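Local atomic coordinates of putative aldehyde dehydrogenase AldY (Bacillus subtilis, PDB entry 4DNG), a protein that probably oxidises aldehydes to carboxylates with NAD+ as hydride acceptor, and may protect the cell against stress from ethanol and related compounds. Residues F10-W15 against F50-K55; G17-R22 against G43-D48; E66-V71 against T117-L122; N258-L263 against D273-G278; R292-Q297 against Q396-M401. All coordinates share one frame; numbering follows the deposited sequence.

Contact 1 (F10-W15 against F50-K55); sequences FINGKW and FDIAQK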
# COMPACT_ATOMS: atom_id res chain seq x y z
N PHE A 10 -9.88 27.20 4.36
CA PHE A 10 -10.56 26.97 5.61
C PHE A 10 -9.55 26.20 6.43
O PHE A 10 -9.34 25.01 6.20
CB PHE A 10 -11.87 26.20 5.42
CG PHE A 10 -12.69 26.06 6.67
CD1 PHE A 10 -13.57 27.05 7.07
CD2 PHE A 10 -12.64 24.90 7.42
CE1 PHE A 10 -14.34 26.91 8.23
CE2 PHE A 10 -13.42 24.74 8.58
CZ PHE A 10 -14.28 25.75 8.98
N ILE A 11 -8.91 26.91 7.37
CA ILE A 11 -7.93 26.36 8.29
C ILE A 11 -8.41 26.54 9.73
O ILE A 11 -8.93 27.59 10.10
CB ILE A 11 -6.52 26.97 8.05
CG1 ILE A 11 -6.09 26.77 6.57
CG2 ILE A 11 -5.48 26.31 8.95
CD1 ILE A 11 -4.98 27.68 6.06
N ASN A 12 -8.28 25.47 10.52
CA ASN A 12 -8.60 25.47 11.96
C ASN A 12 -9.91 26.14 12.29
O ASN A 12 -10.02 26.86 13.27
CB ASN A 12 -7.45 26.09 12.78
CG ASN A 12 -7.48 25.70 14.26
OD1 ASN A 12 -8.01 24.65 14.65
ND2 ASN A 12 -6.91 26.56 15.09
N GLY A 13 -10.91 25.92 11.44
CA GLY A 13 -12.24 26.41 11.71
C GLY A 13 -12.44 27.83 11.25
O GLY A 13 -13.47 28.43 11.57
N LYS A 14 -11.47 28.37 10.50
CA LYS A 14 -11.55 29.77 10.04
C LYS A 14 -11.29 29.96 8.56
O LYS A 14 -10.43 29.29 7.96
CB LYS A 14 -10.55 30.67 10.79
CG LYS A 14 -10.48 30.52 12.30
CD LYS A 14 -11.58 31.31 12.98
CE LYS A 14 -11.14 31.69 14.38
NZ LYS A 14 -12.04 32.73 14.95
N TRP A 15 -11.99 30.93 7.98
CA TRP A 15 -11.71 31.40 6.63
C TRP A 15 -10.51 32.28 6.69
O TRP A 15 -10.50 33.29 7.37
CB TRP A 15 -12.93 32.11 6.02
CG TRP A 15 -14.08 31.14 5.97
CD1 TRP A 15 -15.11 30.98 6.90
CD2 TRP A 15 -14.28 30.07 4.98
NE1 TRP A 15 -15.92 29.93 6.55
CE2 TRP A 15 -15.50 29.36 5.40
CE3 TRP A 15 -13.63 29.69 3.81
CZ2 TRP A 15 -16.01 28.30 4.67
CZ3 TRP A 15 -14.15 28.61 3.08
CH2 TRP A 15 -15.31 27.94 3.50
N PHE A 50 -1.12 21.20 8.53
CA PHE A 50 -0.75 19.86 8.96
C PHE A 50 -0.57 19.74 10.49
O PHE A 50 -1.09 18.81 11.10
CB PHE A 50 0.48 19.36 8.19
CG PHE A 50 0.16 18.77 6.84
CD1 PHE A 50 -0.73 17.70 6.72
CD2 PHE A 50 0.73 19.30 5.67
CE1 PHE A 50 -1.04 17.15 5.49
CE2 PHE A 50 0.41 18.76 4.43
CZ PHE A 50 -0.47 17.67 4.34
N ASP A 51 0.16 20.69 11.08
CA ASP A 51 0.38 20.77 12.53
C ASP A 51 -0.98 20.83 13.26
O ASP A 51 -1.24 20.04 14.19
CB ASP A 51 1.30 21.99 12.81
CG ASP A 51 1.36 22.40 14.27
OD1 ASP A 51 1.09 21.57 15.17
OD2 ASP A 51 1.71 23.58 14.52
N ILE A 52 -1.85 21.74 12.81
CA ILE A 52 -3.20 21.87 13.34
C ILE A 52 -4.07 20.62 13.16
O ILE A 52 -4.85 20.26 14.05
CB ILE A 52 -3.89 23.09 12.71
CG1 ILE A 52 -3.36 24.38 13.32
CG2 ILE A 52 -5.40 23.00 12.91
CD1 ILE A 52 -3.65 25.62 12.48
N ALA A 53 -3.96 19.97 12.00
CA ALA A 53 -4.71 18.74 11.75
C ALA A 53 -4.28 17.59 12.68
O ALA A 53 -5.13 16.80 13.14
CB ALA A 53 -4.60 18.35 10.28
N GLN A 54 -2.98 17.51 12.97
CA GLN A 54 -2.46 16.50 13.89
C GLN A 54 -3.02 16.64 15.31
O GLN A 54 -3.37 15.64 15.96
CB GLN A 54 -0.93 16.53 13.94
CG GLN A 54 -0.34 15.40 14.78
CD GLN A 54 1.15 15.24 14.53
OE1 GLN A 54 1.61 14.17 14.10
NE2 GLN A 54 1.91 16.31 14.80
N LYS A 55 -3.09 17.89 15.78
CA LYS A 55 -3.66 18.14 17.10
C LYS A 55 -5.12 17.69 17.11
O LYS A 55 -5.49 16.79 17.87
CB LYS A 55 -3.50 19.61 17.52
CG LYS A 55 -4.17 19.90 18.86
CD LYS A 55 -3.74 21.22 19.48
CE LYS A 55 -3.84 21.14 20.99
NZ LYS A 55 -3.02 22.19 21.66
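I52 packs under the turn of an N-terminal beta hairpin, touching I11 and N12 in a small, partly buried contact at the periphery of the NAD-binding domain. The hairpin joins strands 9-11 and 14-16 by a type I' turn from I11 to K14. Across from it runs helix 43-60, whose F50 and A53 lie on strands 135-150 and 173-177 of the central sheet. The hairpin is held to the same domain by the hydrogen bond from N12 N to N205 OD1 and by backbone pairing of F10 with V206. I52 points at the turn and divides its work between two branches. I52 CD1 reaches I11 CG2 at 4.0 Å and N12 CB at 3.8 Å, the side chains crossing at about a right angle. N12 has its amide swung anti to the backbone N (chi1 -160°), which brings CG and OD1 over the other branch of the isoleucine. An alanine in place of I52 would lose both branches, is likely to open a gap under the turn, and would probably leave the N12 side chain freer to rotate. The nearest approach, a van der Waals touch, is N12 OD1 to I52 CG2 at 3.5 Å.

Contact 2 (G17-R22 against G43-D48); sequences GGESGR and GKQLED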
# COMPACT_ATOMS: atom_id res chain seq x y z
N GLY A 17 -7.34 33.99 4.57
CA GLY A 17 -6.68 34.47 3.35
C GLY A 17 -5.29 33.86 3.14
O GLY A 17 -4.67 33.33 4.06
N GLY A 18 -4.81 33.93 1.90
CA GLY A 18 -3.47 33.49 1.56
C GLY A 18 -2.43 34.54 1.89
O GLY A 18 -2.64 35.73 1.66
N GLU A 19 -1.29 34.10 2.40
CA GLU A 19 -0.25 35.01 2.85
C GLU A 19 0.87 35.20 1.84
O GLU A 19 1.91 35.77 2.17
CB GLU A 19 0.34 34.50 4.16
CG GLU A 19 -0.59 34.64 5.35
CD GLU A 19 -0.58 36.04 5.92
OE1 GLU A 19 -1.17 36.95 5.29
OE2 GLU A 19 0.03 36.22 6.99
N SER A 20 0.69 34.73 0.61
CA SER A 20 1.81 34.64 -0.32
C SER A 20 1.99 35.88 -1.16
O SER A 20 3.01 36.04 -1.83
CB SER A 20 1.61 33.45 -1.26
OG SER A 20 0.94 33.84 -2.45
N GLY A 21 0.98 36.75 -1.16
CA GLY A 21 0.96 37.94 -1.99
C GLY A 21 0.26 37.70 -3.32
O GLY A 21 -0.30 38.62 -3.91
N ARG A 22 0.28 36.46 -3.79
CA ARG A 22 -0.17 36.13 -5.14
C ARG A 22 -1.65 35.79 -5.12
O ARG A 22 -2.19 35.36 -4.09
CB ARG A 22 0.63 34.94 -5.72
CG ARG A 22 2.05 35.27 -6.18
CD ARG A 22 2.55 34.28 -7.25
NE ARG A 22 2.59 32.95 -6.69
CZ ARG A 22 1.97 31.89 -7.16
NH1 ARG A 22 1.30 31.93 -8.31
NH2 ARG A 22 2.07 30.76 -6.48
N GLY A 43 3.57 27.88 1.67
CA GLY A 43 4.26 26.76 2.33
C GLY A 43 4.13 26.75 3.85
O GLY A 43 3.71 25.75 4.43
N LYS A 44 4.43 27.88 4.49
CA LYS A 44 4.34 27.97 5.94
C LYS A 44 2.91 27.67 6.42
O LYS A 44 2.72 26.85 7.32
CB LYS A 44 4.83 29.33 6.43
CG LYS A 44 5.46 29.31 7.82
CD LYS A 44 4.43 29.50 8.92
CE LYS A 44 5.03 29.22 10.29
NZ LYS A 44 4.05 29.54 11.36
N GLN A 45 1.91 28.31 5.79
CA GLN A 45 0.49 28.07 6.12
C GLN A 45 0.08 26.58 6.03
O GLN A 45 -0.70 26.08 6.87
CB GLN A 45 -0.40 28.92 5.21
CG GLN A 45 -0.41 30.41 5.53
CD GLN A 45 -1.36 31.20 4.65
OE1 GLN A 45 -1.03 31.52 3.51
NE2 GLN A 45 -2.53 31.53 5.18
N LEU A 46 0.59 25.89 5.01
CA LEU A 46 0.33 24.45 4.84
C LEU A 46 0.90 23.67 6.00
O LEU A 46 0.21 22.85 6.60
CB LEU A 46 0.90 23.92 3.50
CG LEU A 46 0.70 22.46 3.08
CD1 LEU A 46 -0.78 22.10 2.95
CD2 LEU A 46 1.45 22.16 1.79
N GLU A 47 2.16 23.95 6.35
CA GLU A 47 2.76 23.33 7.53
C GLU A 47 1.97 23.62 8.81
O GLU A 47 1.75 22.71 9.59
CB GLU A 47 4.23 23.69 7.68
CG GLU A 47 5.11 23.18 6.55
CD GLU A 47 6.28 24.11 6.24
OE1 GLU A 47 6.24 25.28 6.68
OE2 GLU A 47 7.23 23.70 5.56
N ASP A 48 1.53 24.87 9.04
CA ASP A 48 0.61 25.12 10.16
C ASP A 48 -0.59 24.16 10.11
O ASP A 48 -0.94 23.51 11.10
CB ASP A 48 0.10 26.56 10.18
CG ASP A 48 1.19 27.58 10.47
OD1 ASP A 48 2.31 27.20 10.88
OD2 ASP A 48 0.90 28.78 10.28
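Q45 OE1 is gripped by two backbone N-H groups, that of E19 across the contact and that of T42, the residue just before helix 43-60. The E19 N to Q45 OE1 bond is 2.8 Å long, with an angle of 152° at the hydrogen, but its donor stands above the plane of the amide carbonyl, 37° out of it. The other end of the same amide does the reverse job: Q45 NE2 donates to G17 O at 3.0 Å, nearly straight, and here the donor lies in the carbonyl plane of the glycine while the oxygen lies close to the amide plane of the glutamine. One side chain thus answers a donor and an acceptor two residues apart, and the pair of bonds fixes which way round the amide sits. An extended chain beyond CG (chi2 -177°) carries it from the first turn of the helix to the loop.

The loop, 17-22, links the strand 14-16 of the N-terminal hairpin to strand 23-27, and it is shaped by an ST turn in which S20 OG accepts from R22 N. At its end R22 forms salt bridges with D210 and E213, and G18 N is bonded to S39 OG.

The aliphatic part of E19 adds van der Waals contact: its CB starts toward the helix, and E19 CG comes within 3.6 Å of Q45 CD before the chain bends and takes the carboxylate away. On the helix itself K44 NZ bridges to D48 OD1, at 3.0 Å, using the syn lone pair of that oxygen.

Contact 3 (E66-V71 against T117-L122); sequences EDRKAV and TYTGEL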
# COMPACT_ATOMS: atom_id res chain seq x y z
N GLU A 66 -22.25 8.53 17.24
CA GLU A 66 -23.32 9.53 17.07
C GLU A 66 -22.76 10.90 16.68
O GLU A 66 -23.27 11.54 15.77
CB GLU A 66 -24.24 9.66 18.31
CG GLU A 66 -24.66 8.35 18.97
CD GLU A 66 -23.58 7.76 19.89
OE1 GLU A 66 -23.13 6.62 19.62
OE2 GLU A 66 -23.16 8.43 20.86
N ASP A 67 -21.71 11.34 17.38
CA ASP A 67 -21.03 12.59 17.04
C ASP A 67 -20.78 12.60 15.53
O ASP A 67 -21.09 13.57 14.84
CB ASP A 67 -19.68 12.71 17.76
CG ASP A 67 -19.79 13.17 19.23
OD1 ASP A 67 -20.77 13.83 19.65
OD2 ASP A 67 -18.83 12.88 19.98
N ARG A 68 -20.23 11.49 15.04
CA ARG A 68 -19.75 11.39 13.68
C ARG A 68 -20.85 11.23 12.64
O ARG A 68 -20.74 11.78 11.56
CB ARG A 68 -18.71 10.28 13.55
CG ARG A 68 -17.33 10.69 14.02
CD ARG A 68 -16.33 9.56 13.90
NE ARG A 68 -16.21 8.87 15.17
CZ ARG A 68 -16.52 7.59 15.37
NH1 ARG A 68 -16.96 6.86 14.37
NH2 ARG A 68 -16.36 7.05 16.57
N LYS A 69 -21.89 10.47 12.97
CA LYS A 69 -23.03 10.34 12.06
C LYS A 69 -23.76 11.67 11.92
O LYS A 69 -24.16 12.05 10.81
CB LYS A 69 -23.99 9.23 12.50
CG LYS A 69 -23.38 7.84 12.51
CD LYS A 69 -24.37 6.78 12.97
CE LYS A 69 -25.30 6.34 11.84
NZ LYS A 69 -26.45 5.54 12.35
N ALA A 70 -23.90 12.39 13.04
CA ALA A 70 -24.56 13.71 13.06
C ALA A 70 -23.86 14.73 12.15
O ALA A 70 -24.51 15.44 11.35
CB ALA A 70 -24.64 14.23 14.48
N VAL A 71 -22.53 14.78 12.25
CA VAL A 71 -21.72 15.65 11.41
C VAL A 71 -21.95 15.35 9.92
O VAL A 71 -22.14 16.27 9.12
CB VAL A 71 -20.24 15.57 11.84
CG1 VAL A 71 -19.28 16.00 10.75
CG2 VAL A 71 -20.04 16.40 13.10
N THR A 117 -22.76 4.45 7.23
CA THR A 117 -22.94 3.02 7.46
C THR A 117 -21.71 2.38 8.11
O THR A 117 -21.81 1.30 8.69
CB THR A 117 -23.26 2.26 6.16
OG1 THR A 117 -22.11 2.25 5.29
CG2 THR A 117 -24.45 2.89 5.44
N TYR A 118 -20.57 3.04 8.02
CA TYR A 118 -19.37 2.46 8.63
C TYR A 118 -18.63 3.33 9.65
O TYR A 118 -17.59 2.93 10.17
CB TYR A 118 -18.42 1.91 7.56
CG TYR A 118 -18.05 2.87 6.47
CD1 TYR A 118 -17.35 4.04 6.76
CD2 TYR A 118 -18.36 2.60 5.15
CE1 TYR A 118 -16.98 4.92 5.76
CE2 TYR A 118 -18.01 3.48 4.14
CZ TYR A 118 -17.31 4.64 4.45
OH TYR A 118 -16.95 5.53 3.48
N THR A 119 -19.20 4.50 9.96
CA THR A 119 -18.71 5.31 11.06
C THR A 119 -18.64 4.46 12.33
O THR A 119 -17.82 4.70 13.21
CB THR A 119 -19.65 6.50 11.35
OG1 THR A 119 -20.48 6.75 10.21
CG2 THR A 119 -18.85 7.73 11.67
N GLY A 120 -19.44 3.42 12.35
CA GLY A 120 -19.51 2.51 13.47
C GLY A 120 -18.33 1.60 13.61
O GLY A 120 -18.19 0.93 14.60
N GLU A 121 -17.48 1.56 12.60
CA GLU A 121 -16.45 0.55 12.52
C GLU A 121 -15.29 0.60 13.50
O GLU A 121 -14.52 -0.33 13.56
CB GLU A 121 -15.91 0.46 11.11
CG GLU A 121 -16.91 -0.11 10.13
CD GLU A 121 -17.23 -1.54 10.44
OE1 GLU A 121 -17.29 -1.88 11.62
OE2 GLU A 121 -17.44 -2.33 9.50
N LEU A 122 -15.15 1.68 14.26
CA LEU A 122 -13.99 1.85 15.13
C LEU A 122 -14.04 1.11 16.48
O LEU A 122 -14.07 1.76 17.51
CB LEU A 122 -13.87 3.32 15.49
CG LEU A 122 -13.57 4.40 14.47
CD1 LEU A 122 -13.57 5.76 15.14
CD2 LEU A 122 -12.22 4.18 13.83
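R68 and T119 carry most of this contact, sliding past each other in opposite directions, with L122 over the guanidinium and K69 at the exposed border. The polar interactions centre on the guanidinium. R68 NH1 lies 2.6 Å from T119 O, but the angle of 125° at the hydrogen makes this a weak bond, met at the guanidinium edge; NH1 has a further weak bond to A169 O. The firmer partner of the guanidinium is S63, whose OG accepts from R68 NE. T119 OG1 turns back to A115 O of helix 98-118.

The van der Waals contacts lie beside these bonds. T119 CG2 lies close along the arginine's aliphatic part, 3.8 Å from R68 CD. L122 CD1 comes over one face of the guanidinium, off centre, 3.5 Å from R68 CZ. K69 CG brushes T119 OG1 at 3.9 Å. A leucine in place of R68 would probably leave T119 O and S63 OG without this donor and L122 CD1 without the flat group beneath it.

With W60 and A169 against these residues too, this is packing of helix 65-81 against the C-terminal end of helix 98-118 and the residues just after it, in the NAD-binding domain of the aldehyde dehydrogenase fold.

Contact 4 (N258-L263 against D273-G278); sequences NPFAVL and DAAIFG
The first strand and the helix of a beta-alpha-beta crossover meet where F260 lies against A274 and A275. Strand 258-262 leads into helix 268-281, and the chain then returns to form strand 290-296, parallel to the first and next to it in the sheet. The contact has no hydrogen bond and is van der Waals packing around one ring. F260 points at the helix with CG anti to the backbone N (chi1 -165°), which sends the far end of the ring out from the sheet. F260 CE2 meets A275 CB at 3.7 Å, and F260 CZ comes equally near to A275 N, at 3.7 Å. A274 is touched more lightly, its CB 4.2 Å from F260 CZ. The ring therefore presses on backbone as well as methyl groups, as the alanine side chains are small; the nearest CA pair, F260 and A275, is 7.8 Å apart.

F260 also meets the ring of F414 from strand 410-414, the planes about 35° apart, and touches I290 and I293 of the next strand, while A275 is backed by F307 of helix 297-313. The return from helix to strand includes C287, the predicted active-site cysteine, but residues 284-287 are not modelled and its geometry is unknown. Aromatic strand residue against small helix residues is here the inner packing of a beta-alpha-beta unit in the catalytic domain of the aldehyde dehydrogenase fold.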
# COMPACT_ATOMS: atom_id res chain seq x y z
N ASN A 258 -9.66 3.67 -20.19
CA ASN A 258 -10.74 2.68 -20.02
C ASN A 258 -11.36 2.15 -21.31
O ASN A 258 -11.90 2.91 -22.12
CB ASN A 258 -11.83 3.22 -19.10
CG ASN A 258 -11.28 3.69 -17.78
OD1 ASN A 258 -10.22 3.24 -17.34
ND2 ASN A 258 -11.99 4.60 -17.13
N PRO A 259 -11.27 0.83 -21.50
CA PRO A 259 -11.81 0.25 -22.72
C PRO A 259 -13.31 -0.02 -22.58
O PRO A 259 -13.79 -0.39 -21.51
CB PRO A 259 -11.04 -1.06 -22.84
CG PRO A 259 -10.76 -1.47 -21.42
CD PRO A 259 -10.69 -0.19 -20.61
N PHE A 260 -14.01 0.17 -23.68
CA PHE A 260 -15.40 -0.16 -23.83
C PHE A 260 -15.37 -1.24 -24.90
O PHE A 260 -15.02 -0.96 -26.06
CB PHE A 260 -16.11 1.09 -24.36
CG PHE A 260 -17.60 1.07 -24.26
CD1 PHE A 260 -18.24 1.42 -23.07
CD2 PHE A 260 -18.38 0.76 -25.36
CE1 PHE A 260 -19.62 1.42 -22.97
CE2 PHE A 260 -19.77 0.78 -25.28
CZ PHE A 260 -20.39 1.11 -24.08
N ALA A 261 -15.67 -2.47 -24.52
CA ALA A 261 -15.72 -3.56 -25.50
C ALA A 261 -17.15 -3.96 -25.83
O ALA A 261 -17.96 -4.16 -24.93
CB ALA A 261 -14.91 -4.78 -25.05
N VAL A 262 -17.43 -4.07 -27.12
CA VAL A 262 -18.76 -4.36 -27.65
C VAL A 262 -18.68 -5.63 -28.49
O VAL A 262 -18.24 -5.62 -29.65
CB VAL A 262 -19.28 -3.18 -28.50
CG1 VAL A 262 -20.57 -3.54 -29.24
CG2 VAL A 262 -19.48 -1.94 -27.64
N LEU A 263 -19.10 -6.74 -27.89
CA LEU A 263 -18.87 -8.06 -28.46
C LEU A 263 -19.92 -8.42 -29.50
O LEU A 263 -20.95 -7.75 -29.60
CB LEU A 263 -18.81 -9.11 -27.34
CG LEU A 263 -17.92 -8.90 -26.10
CD1 LEU A 263 -17.76 -10.23 -25.36
CD2 LEU A 263 -16.56 -8.31 -26.43
N ASP A 273 -25.99 3.74 -27.03
CA ASP A 273 -26.56 4.58 -25.97
C ASP A 273 -25.64 4.70 -24.75
O ASP A 273 -25.29 5.80 -24.34
CB ASP A 273 -27.94 4.07 -25.52
CG ASP A 273 -29.06 4.53 -26.44
OD1 ASP A 273 -29.00 5.67 -26.95
OD2 ASP A 273 -30.01 3.74 -26.64
N ALA A 274 -25.26 3.55 -24.19
CA ALA A 274 -24.37 3.53 -23.03
C ALA A 274 -23.01 4.18 -23.31
O ALA A 274 -22.40 4.74 -22.41
CB ALA A 274 -24.21 2.11 -22.51
N ALA A 275 -22.54 4.11 -24.56
CA ALA A 275 -21.29 4.79 -24.96
C ALA A 275 -21.44 6.31 -25.07
O ALA A 275 -20.48 7.05 -24.86
CB ALA A 275 -20.76 4.22 -26.26
N ILE A 276 -22.63 6.79 -25.41
CA ILE A 276 -22.89 8.23 -25.44
C ILE A 276 -22.94 8.84 -24.02
O ILE A 276 -22.27 9.83 -23.76
CB ILE A 276 -24.17 8.57 -26.24
CG1 ILE A 276 -23.80 8.92 -27.68
CG2 ILE A 276 -24.90 9.77 -25.65
CD1 ILE A 276 -23.74 7.73 -28.60
N PHE A 277 -23.73 8.23 -23.13
CA PHE A 277 -23.88 8.67 -21.74
C PHE A 277 -22.52 8.74 -21.07
O PHE A 277 -22.17 9.77 -20.51
CB PHE A 277 -24.84 7.73 -20.97
CG PHE A 277 -25.19 8.21 -19.56
CD1 PHE A 277 -26.25 9.10 -19.35
CD2 PHE A 277 -24.47 7.75 -18.45
CE1 PHE A 277 -26.57 9.54 -18.07
CE2 PHE A 277 -24.80 8.19 -17.17
CZ PHE A 277 -25.85 9.08 -16.98
N GLY A 278 -21.74 7.66 -21.16
CA GLY A 278 -20.40 7.58 -20.60
C GLY A 278 -19.43 8.61 -21.17
O GLY A 278 -18.77 9.33 -20.42

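Contact 5 (R292-Q297 against Q396-M401); sequences RIIVHQ and QEAIDM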
# COMPACT_ATOMS: atom_id res chain seq x y z
N ARG A 292 -11.19 4.71 -25.67
CA ARG A 292 -11.31 3.99 -26.90
C ARG A 292 -12.41 2.93 -26.79
O ARG A 292 -12.67 2.36 -25.72
CB ARG A 292 -9.96 3.37 -27.29
CG ARG A 292 -9.53 2.20 -26.44
CD ARG A 292 -8.02 2.02 -26.42
NE ARG A 292 -7.60 1.48 -25.13
CZ ARG A 292 -7.57 0.19 -24.81
NH1 ARG A 292 -7.21 -0.17 -23.59
NH2 ARG A 292 -7.89 -0.74 -25.70
N ILE A 293 -13.07 2.71 -27.93
CA ILE A 293 -14.24 1.87 -28.01
C ILE A 293 -13.88 0.77 -28.99
O ILE A 293 -13.50 1.02 -30.13
CB ILE A 293 -15.48 2.66 -28.48
CG1 ILE A 293 -15.85 3.75 -27.46
CG2 ILE A 293 -16.67 1.73 -28.70
CD1 ILE A 293 -16.74 4.85 -28.01
N ILE A 294 -13.99 -0.46 -28.50
CA ILE A 294 -13.59 -1.63 -29.24
C ILE A 294 -14.85 -2.38 -29.61
O ILE A 294 -15.66 -2.72 -28.74
CB ILE A 294 -12.65 -2.51 -28.40
CG1 ILE A 294 -11.50 -1.66 -27.83
CG2 ILE A 294 -12.13 -3.68 -29.22
CD1 ILE A 294 -10.92 -2.17 -26.53
N VAL A 295 -15.04 -2.62 -30.90
CA VAL A 295 -16.26 -3.20 -31.40
C VAL A 295 -15.95 -4.34 -32.38
O VAL A 295 -15.24 -4.14 -33.37
CB VAL A 295 -17.14 -2.14 -32.09
CG1 VAL A 295 -18.45 -2.76 -32.56
CG2 VAL A 295 -17.43 -0.99 -31.14
N HIS A 296 -16.49 -5.52 -32.06
CA HIS A 296 -16.43 -6.72 -32.91
C HIS A 296 -16.84 -6.44 -34.33
O HIS A 296 -17.69 -5.56 -34.56
CB HIS A 296 -17.31 -7.83 -32.34
CG HIS A 296 -17.12 -9.17 -33.01
ND1 HIS A 296 -17.83 -9.56 -34.09
CD2 HIS A 296 -16.27 -10.24 -32.70
CE1 HIS A 296 -17.45 -10.79 -34.47
NE2 HIS A 296 -16.50 -11.21 -33.61
N GLN A 297 -16.27 -7.20 -35.27
CA GLN A 297 -16.45 -6.97 -36.71
C GLN A 297 -17.89 -7.02 -37.27
O GLN A 297 -18.29 -6.12 -38.01
CB GLN A 297 -15.51 -7.87 -37.54
CG GLN A 297 -15.71 -9.37 -37.37
CD GLN A 297 -14.89 -10.20 -38.35
OE1 GLN A 297 -13.68 -10.01 -38.49
NE2 GLN A 297 -15.54 -11.15 -39.01
N GLN A 396 -12.30 -12.67 -28.23
CA GLN A 396 -11.02 -12.79 -27.52
C GLN A 396 -10.02 -11.65 -27.81
O GLN A 396 -9.43 -11.09 -26.88
CB GLN A 396 -10.39 -14.17 -27.76
CG GLN A 396 -9.13 -14.41 -26.95
CD GLN A 396 -9.39 -14.30 -25.46
OE1 GLN A 396 -10.17 -15.08 -24.90
NE2 GLN A 396 -8.74 -13.34 -24.81
N GLU A 397 -9.86 -11.29 -29.09
CA GLU A 397 -9.04 -10.13 -29.48
C GLU A 397 -9.57 -8.84 -28.85
O GLU A 397 -8.80 -8.06 -28.27
CB GLU A 397 -8.95 -9.99 -31.01
CG GLU A 397 -8.13 -8.80 -31.50
CD GLU A 397 -7.94 -8.79 -33.02
OE1 GLU A 397 -8.95 -8.73 -33.75
OE2 GLU A 397 -6.78 -8.84 -33.48
N ALA A 398 -10.88 -8.62 -28.96
CA ALA A 398 -11.54 -7.49 -28.29
C ALA A 398 -11.09 -7.34 -26.84
O ALA A 398 -10.72 -6.25 -26.41
CB ALA A 398 -13.05 -7.66 -28.35
N ILE A 399 -11.15 -8.45 -26.10
CA ILE A 399 -10.74 -8.49 -24.71
C ILE A 399 -9.21 -8.36 -24.60
O ILE A 399 -8.72 -7.65 -23.71
CB ILE A 399 -11.24 -9.78 -24.01
CG1 ILE A 399 -12.76 -9.98 -24.25
CG2 ILE A 399 -10.89 -9.78 -22.53
CD1 ILE A 399 -13.68 -8.86 -23.81
N ASP A 400 -8.47 -9.00 -25.51
CA ASP A 400 -7.01 -8.77 -25.59
C ASP A 400 -6.67 -7.28 -25.80
O ASP A 400 -5.88 -6.72 -25.04
CB ASP A 400 -6.36 -9.63 -26.68
CG ASP A 400 -6.36 -11.11 -26.34
OD1 ASP A 400 -6.62 -11.46 -25.16
OD2 ASP A 400 -6.11 -11.94 -27.25
N MET A 401 -7.30 -6.65 -26.80
CA MET A 401 -7.11 -5.22 -27.08
C MET A 401 -7.42 -4.31 -25.90
O MET A 401 -6.78 -3.27 -25.72
CB MET A 401 -7.94 -4.80 -28.30
CG MET A 401 -7.41 -5.31 -29.63
SD MET A 401 -8.49 -4.84 -30.99
CE MET A 401 -7.32 -4.76 -32.36
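R292 begins the contact by reaching from strand 290-296 to the backbone of M401, near the end of helix 395-403. R292 NH2 donates to M401 O at 2.8 Å. The bond is bent, 139° at the hydrogen, and the donor stands well above the carbonyl plane. M401 O also accepts from N373 ND2, so two donors grip it, while R292 NE is bonded to N257 OD1. Placed by the C-terminal end of the helix, the guanidinium charge is likely to be favourable to the helix dipole.

I293 turns to F303 and F307 on the opposite face of the sheet. I294 supplies the apolar part: I294 CG2 lies 4.0 Å from A398 CA and 4.2 Å from M401 SD, and I294 CD1 reaches M401 C at 4.2 Å. V295 again turns to F303. H296 ends the strand as N-cap of helix 297-313, its ND1 bonding weakly to D298 N.

Strand 292-296 and the helical segment 396-401 run nearly antiparallel, at 169°, their axes 8.5 Å apart at closest approach. Helix 395-403 connects parallel strands 386-392 and 410-414 across strands 290-296 and 258-262, which lie between them in the sheet, as expected in an aldehyde dehydrogenase catalytic domain.

How the contacts relate
From the N terminus, contact 1 closes a loop between the first hairpin and helix 43-60. Contact 2 nests inside that loop and ties the following segment to the start of the same helix; their centres are about 13 Å apart. Contact 3 opens after both have closed, joining helix 65-81 to the end of helix 98-118. On the far side of the chain's centre from contacts 1 and 2, contact 4 closes a short strand-to-helix loop, 258-278, and contact 5 a long one from strand 290-296 to helix 395-403. These two share one sheet: F260 O lies 2.7 Å from I294 N, a probable hydrogen bond between neighbouring parallel strands. No two contacts cross along the chain.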